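PDB 1FI2: oxalate oxidase from Hordeum vulgare, which oxidises oxalate with molecular oxygen to carbon dioxide and hydrogen peroxide, using manganese, and also has superoxide dismutase activity. Local coordinates for residues Asn68-Phe79 with Thr145-Gln156. Numbering follows the deposited sequence.
Sequences NTLGVSMNRVDF and TEAYMVVSFNSQ
Strands 73-79 and 147-153 are antiparallel neighbours in one sheet of the germin beta-jellyroll (cupin) barrel. N75 pairs with V151 through two backbone bonds; V151 N to N75 O is 3.0 Å and nearly straight (167°). N75, V151 and F153 face the barrel interior. N75 binds oxalate, and its OD1 meets the edge of the F153 ring, 3.5 Å from CE1. F153 also makes an edge-to-face contact with the manganese ligand H90. Farther along this face, M149 SD lies at the edge of the F79 ring, a Met-aromatic contact.

On the other face, the guanidinium of R76 lies flat on the Y148 ring, planes 4° apart, with CZ 3.9 Å from the ring centroid: a cation-pi stack. With CG anti to the backbone N (chi1 166°) and the chain extended from there, the R76 guanidinium is carried over Y148 of the neighbouring strand. R76 holds D78 in a side-on salt bridge, R76 NE to D78 OD2 and R76 NH2 to D78 OD1, both 3.0 Å; D78 OD2 also accepts from G46 N. With R76 replaced by alanine, the buried D78 carboxylate would probably lose its cationic partner, and one face of Y148 its flat cover.

Beyond the strands, Q156 OE1 accepts from T69 N at 2.8 Å and a water bridges it to G71 N. At the start of strand 73-79, S73 OG donates to S155 O at 2.7 Å.

M74, V150 and S152 pack against I96 and M98 of a second subunit. Within the chain, strand 54-59 flanks 73-79 and strand 95-101 flanks 147-153.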
loop_
_atom_site.group_PDB
_atom_site.type_symbol
_atom_site.label_atom_id
_atom_site.label_comp_id
_atom_site.label_asym_id
_atom_site.label_seq_id
_atom_site.Cartn_x
_atom_site.Cartn_y
_atom_site.Cartn_z
ATOM N N ASN A 68 -1.382 17.426 -2.771
ATOM C CA ASN A 68 -2.340 16.388 -3.152
ATOM C C ASN A 68 -1.662 15.275 -3.927
ATOM O O ASN A 68 -0.928 15.493 -4.892
ATOM C CB ASN A 68 -3.463 17.014 -3.981
ATOM C CG ASN A 68 -4.676 16.133 -4.165
ATOM O OD1 ASN A 68 -5.147 15.474 -3.239
ATOM N ND2 ASN A 68 -5.211 16.115 -5.383
ATOM N N THR A 69 -1.901 14.035 -3.535
ATOM C CA THR A 69 -1.397 12.791 -4.058
ATOM C C THR A 69 0.074 12.494 -3.755
ATOM O O THR A 69 0.515 11.366 -4.021
ATOM C CB THR A 69 -1.556 12.563 -5.581
ATOM O OG1 THR A 69 -0.601 13.367 -6.294
ATOM C CG2 THR A 69 -2.960 12.834 -6.084
ATOM N N LEU A 70 0.831 13.418 -3.181
ATOM C CA LEU A 70 2.257 13.246 -2.967
ATOM C C LEU A 70 2.645 12.580 -1.662
ATOM O O LEU A 70 3.813 12.245 -1.452
ATOM C CB LEU A 70 2.970 14.598 -3.118
ATOM C CG LEU A 70 2.770 15.319 -4.458
ATOM C CD1 LEU A 70 3.620 16.581 -4.490
ATOM C CD2 LEU A 70 3.098 14.417 -5.641
ATOM N N GLY A 71 1.677 12.347 -0.787
ATOM C CA GLY A 71 1.856 11.648 0.456
ATOM C C GLY A 71 2.543 12.404 1.562
ATOM O O GLY A 71 3.085 11.739 2.439
ATOM N N VAL A 72 2.619 13.722 1.576
ATOM C CA VAL A 72 3.315 14.477 2.601
ATOM C C VAL A 72 2.603 15.800 2.904
ATOM O O VAL A 72 1.744 16.263 2.159
ATOM C CB VAL A 72 4.766 14.845 2.228
ATOM C CG1 VAL A 72 5.731 13.671 2.233
ATOM C CG2 VAL A 72 4.789 15.531 0.862
ATOM N N SER A 73 2.928 16.348 4.072
ATOM C CA SER A 73 2.430 17.651 4.496
ATOM C C SER A 73 3.223 18.111 5.718
ATOM O O SER A 73 4.041 17.352 6.240
ATOM C CB SER A 73 0.937 17.630 4.794
ATOM O OG SER A 73 0.659 16.923 5.987
ATOM N N MET A 74 3.058 19.370 6.123
ATOM C CA MET A 74 3.786 19.909 7.260
ATOM C C MET A 74 2.886 20.773 8.143
ATOM O O MET A 74 1.733 21.055 7.835
ATOM C CB MET A 74 4.926 20.836 6.820
ATOM C CG MET A 74 6.100 20.207 6.106
ATOM S SD MET A 74 7.176 21.449 5.366
ATOM C CE MET A 74 8.292 21.789 6.706
ATOM N N ASN A 75 3.466 21.238 9.247
ATOM C CA ASN A 75 2.834 22.285 10.045
ATOM C C ASN A 75 3.881 22.912 10.964
ATOM O O ASN A 75 4.943 22.336 11.179
ATOM C CB ASN A 75 1.612 21.821 10.793
ATOM C CG ASN A 75 1.703 21.000 12.039
ATOM O OD1 ASN A 75 0.768 20.227 12.323
ATOM N ND2 ASN A 75 2.757 21.112 12.838
ATOM N N ARG A 76 3.562 24.096 11.460
ATOM C CA ARG A 76 4.419 24.804 12.407
ATOM C C ARG A 76 3.648 24.996 13.706
ATOM O O ARG A 76 2.421 25.141 13.674
ATOM C CB ARG A 76 4.840 26.152 11.822
ATOM C CG ARG A 76 5.453 27.111 12.828
ATOM C CD ARG A 76 5.849 28.432 12.171
ATOM N NE ARG A 76 6.404 29.339 13.169
ATOM C CZ ARG A 76 7.386 30.211 12.995
ATOM N NH1 ARG A 76 7.992 30.338 11.823
ATOM N NH2 ARG A 76 7.778 30.962 14.018
ATOM N N VAL A 77 4.299 24.816 14.856
ATOM C CA VAL A 77 3.630 25.055 16.134
ATOM C C VAL A 77 4.482 26.017 16.967
ATOM O O VAL A 77 5.678 25.795 17.151
ATOM C CB VAL A 77 3.340 23.792 16.958
ATOM C CG1 VAL A 77 2.465 24.126 18.162
ATOM C CG2 VAL A 77 2.655 22.701 16.142
ATOM N N ASP A 78 3.864 27.103 17.420
ATOM C CA ASP A 78 4.529 28.100 18.254
ATOM C C ASP A 78 3.980 28.015 19.675
ATOM O O ASP A 78 2.803 27.716 19.867
ATOM C CB ASP A 78 4.332 29.514 17.708
ATOM C CG ASP A 78 5.045 29.723 16.386
ATOM O OD1 ASP A 78 6.268 29.975 16.410
ATOM O OD2 ASP A 78 4.386 29.628 15.335
ATOM N N PHE A 79 4.844 28.195 20.675
ATOM C CA PHE A 79 4.455 28.034 22.063
ATOM C C PHE A 79 4.869 29.181 22.984
ATOM O O PHE A 79 6.059 29.475 23.101
ATOM C CB PHE A 79 5.110 26.780 22.656
ATOM C CG PHE A 79 4.937 25.446 22.015
ATOM C CD1 PHE A 79 4.054 24.510 22.543
ATOM C CD2 PHE A 79 5.669 25.095 20.889
ATOM C CE1 PHE A 79 3.905 23.271 21.951
ATOM C CE2 PHE A 79 5.517 23.862 20.289
ATOM C CZ PHE A 79 4.632 22.946 20.826
ATOM N N THR A 145 11.395 31.329 27.225
ATOM C CA THR A 145 11.190 32.035 25.977
ATOM C C THR A 145 10.163 31.307 25.109
ATOM O O THR A 145 9.828 30.154 25.362
ATOM C CB THR A 145 12.484 32.129 25.140
ATOM O OG1 THR A 145 12.927 30.801 24.815
ATOM C CG2 THR A 145 13.585 32.855 25.887
ATOM N N GLU A 146 9.702 32.000 24.077
ATOM C CA GLU A 146 8.751 31.400 23.138
ATOM C C GLU A 146 9.475 30.291 22.379
ATOM O O GLU A 146 10.646 30.468 22.025
ATOM C CB GLU A 146 8.265 32.483 22.188
ATOM C CG GLU A 146 7.292 32.045 21.110
ATOM C CD GLU A 146 7.024 33.189 20.145
ATOM O OE1 GLU A 146 7.997 33.886 19.782
ATOM O OE2 GLU A 146 5.855 33.380 19.762
ATOM N N ALA A 147 8.819 29.161 22.148
ATOM C CA ALA A 147 9.463 28.065 21.428
ATOM C C ALA A 147 8.715 27.770 20.132
ATOM O O ALA A 147 7.551 28.160 20.012
ATOM C CB ALA A 147 9.522 26.816 22.293
ATOM N N TYR A 148 9.394 27.146 19.168
ATOM C CA TYR A 148 8.675 26.766 17.947
ATOM C C TYR A 148 9.328 25.551 17.300
ATOM O O TYR A 148 10.518 25.292 17.462
ATOM C CB TYR A 148 8.490 27.927 17.000
ATOM C CG TYR A 148 9.455 28.242 15.897
ATOM C CD1 TYR A 148 9.345 27.639 14.647
ATOM C CD2 TYR A 148 10.471 29.174 16.068
ATOM C CE1 TYR A 148 10.224 27.938 13.619
ATOM C CE2 TYR A 148 11.359 29.483 15.054
ATOM C CZ TYR A 148 11.226 28.863 13.831
ATOM O OH TYR A 148 12.109 29.163 12.817
ATOM N N MET A 149 8.492 24.766 16.628
ATOM C CA MET A 149 8.930 23.572 15.923
ATOM C C MET A 149 8.230 23.488 14.568
ATOM O O MET A 149 7.179 24.096 14.365
ATOM C CB MET A 149 8.598 22.310 16.725
ATOM C CG MET A 149 7.117 22.133 17.000
ATOM S SD MET A 149 6.712 20.682 17.979
ATOM C CE MET A 149 4.941 20.565 17.700
ATOM N N VAL A 150 8.853 22.815 13.616
ATOM C CA VAL A 150 8.272 22.535 12.308
ATOM C C VAL A 150 8.292 21.017 12.123
ATOM O O VAL A 150 9.344 20.407 12.334
ATOM C CB VAL A 150 9.027 23.221 11.162
ATOM C CG1 VAL A 150 8.442 22.812 9.815
ATOM C CG2 VAL A 150 9.002 24.741 11.283
ATOM N N VAL A 151 7.146 20.416 11.813
ATOM C CA VAL A 151 7.058 18.973 11.651
ATOM C C VAL A 151 6.545 18.593 10.263
ATOM O O VAL A 151 5.875 19.375 9.588
ATOM C CB VAL A 151 6.161 18.314 12.715
ATOM C CG1 VAL A 151 6.494 18.760 14.135
ATOM C CG2 VAL A 151 4.685 18.572 12.437
ATOM N N SER A 152 6.822 17.355 9.872
ATOM C CA SER A 152 6.352 16.801 8.614
ATOM C C SER A 152 5.558 15.532 8.923
ATOM O O SER A 152 5.734 14.931 9.980
ATOM C CB SER A 152 7.489 16.469 7.655
ATOM O OG SER A 152 8.225 17.622 7.293
ATOM N N PHE A 153 4.666 15.175 8.011
ATOM C CA PHE A 153 3.832 13.998 8.163
ATOM C C PHE A 153 3.904 13.159 6.886
ATOM O O PHE A 153 4.116 13.688 5.797
ATOM C CB PHE A 153 2.357 14.330 8.389
ATOM C CG PHE A 153 2.071 15.176 9.597
ATOM C CD1 PHE A 153 2.060 16.556 9.500
ATOM C CD2 PHE A 153 1.819 14.587 10.827
ATOM C CE1 PHE A 153 1.806 17.340 10.609
ATOM C CE2 PHE A 153 1.566 15.367 11.939
ATOM C CZ PHE A 153 1.553 16.743 11.832
ATOM N N ASN A 154 3.531 11.893 7.031
ATOM C CA ASN A 154 3.519 11.005 5.868
ATOM C C ASN A 154 2.106 10.815 5.329
ATOM O O ASN A 154 1.709 9.754 4.873
ATOM C CB ASN A 154 4.216 9.703 6.171
ATOM C CG ASN A 154 3.642 8.694 7.111
ATOM O OD1 ASN A 154 2.986 9.025 8.082
ATOM N ND2 ASN A 154 3.934 7.431 6.786
ATOM N N SER A 155 1.385 11.922 5.294
ATOM C CA SER A 155 0.051 12.023 4.757
ATOM C C SER A 155 -0.199 13.477 4.353
ATOM O O SER A 155 0.328 14.406 4.968
ATOM C CB SER A 155 -1.031 11.603 5.758
ATOM O OG SER A 155 -2.313 11.792 5.165
ATOM N N GLN A 156 -1.034 13.664 3.338
ATOM C CA GLN A 156 -1.436 14.997 2.904
ATOM C C GLN A 156 -2.489 15.563 3.858
ATOM O O GLN A 156 -2.784 16.757 3.852
ATOM C CB GLN A 156 -2.005 14.961 1.481
ATOM C CG GLN A 156 -3.328 14.219 1.355
ATOM C CD GLN A 156 -3.845 14.178 -0.069
ATOM O OE1 GLN A 156 -3.100 13.822 -0.976
ATOM N NE2 GLN A 156 -5.114 14.521 -0.266
HETATM O O HOH W 1 -1.076 12.022 -0.585
#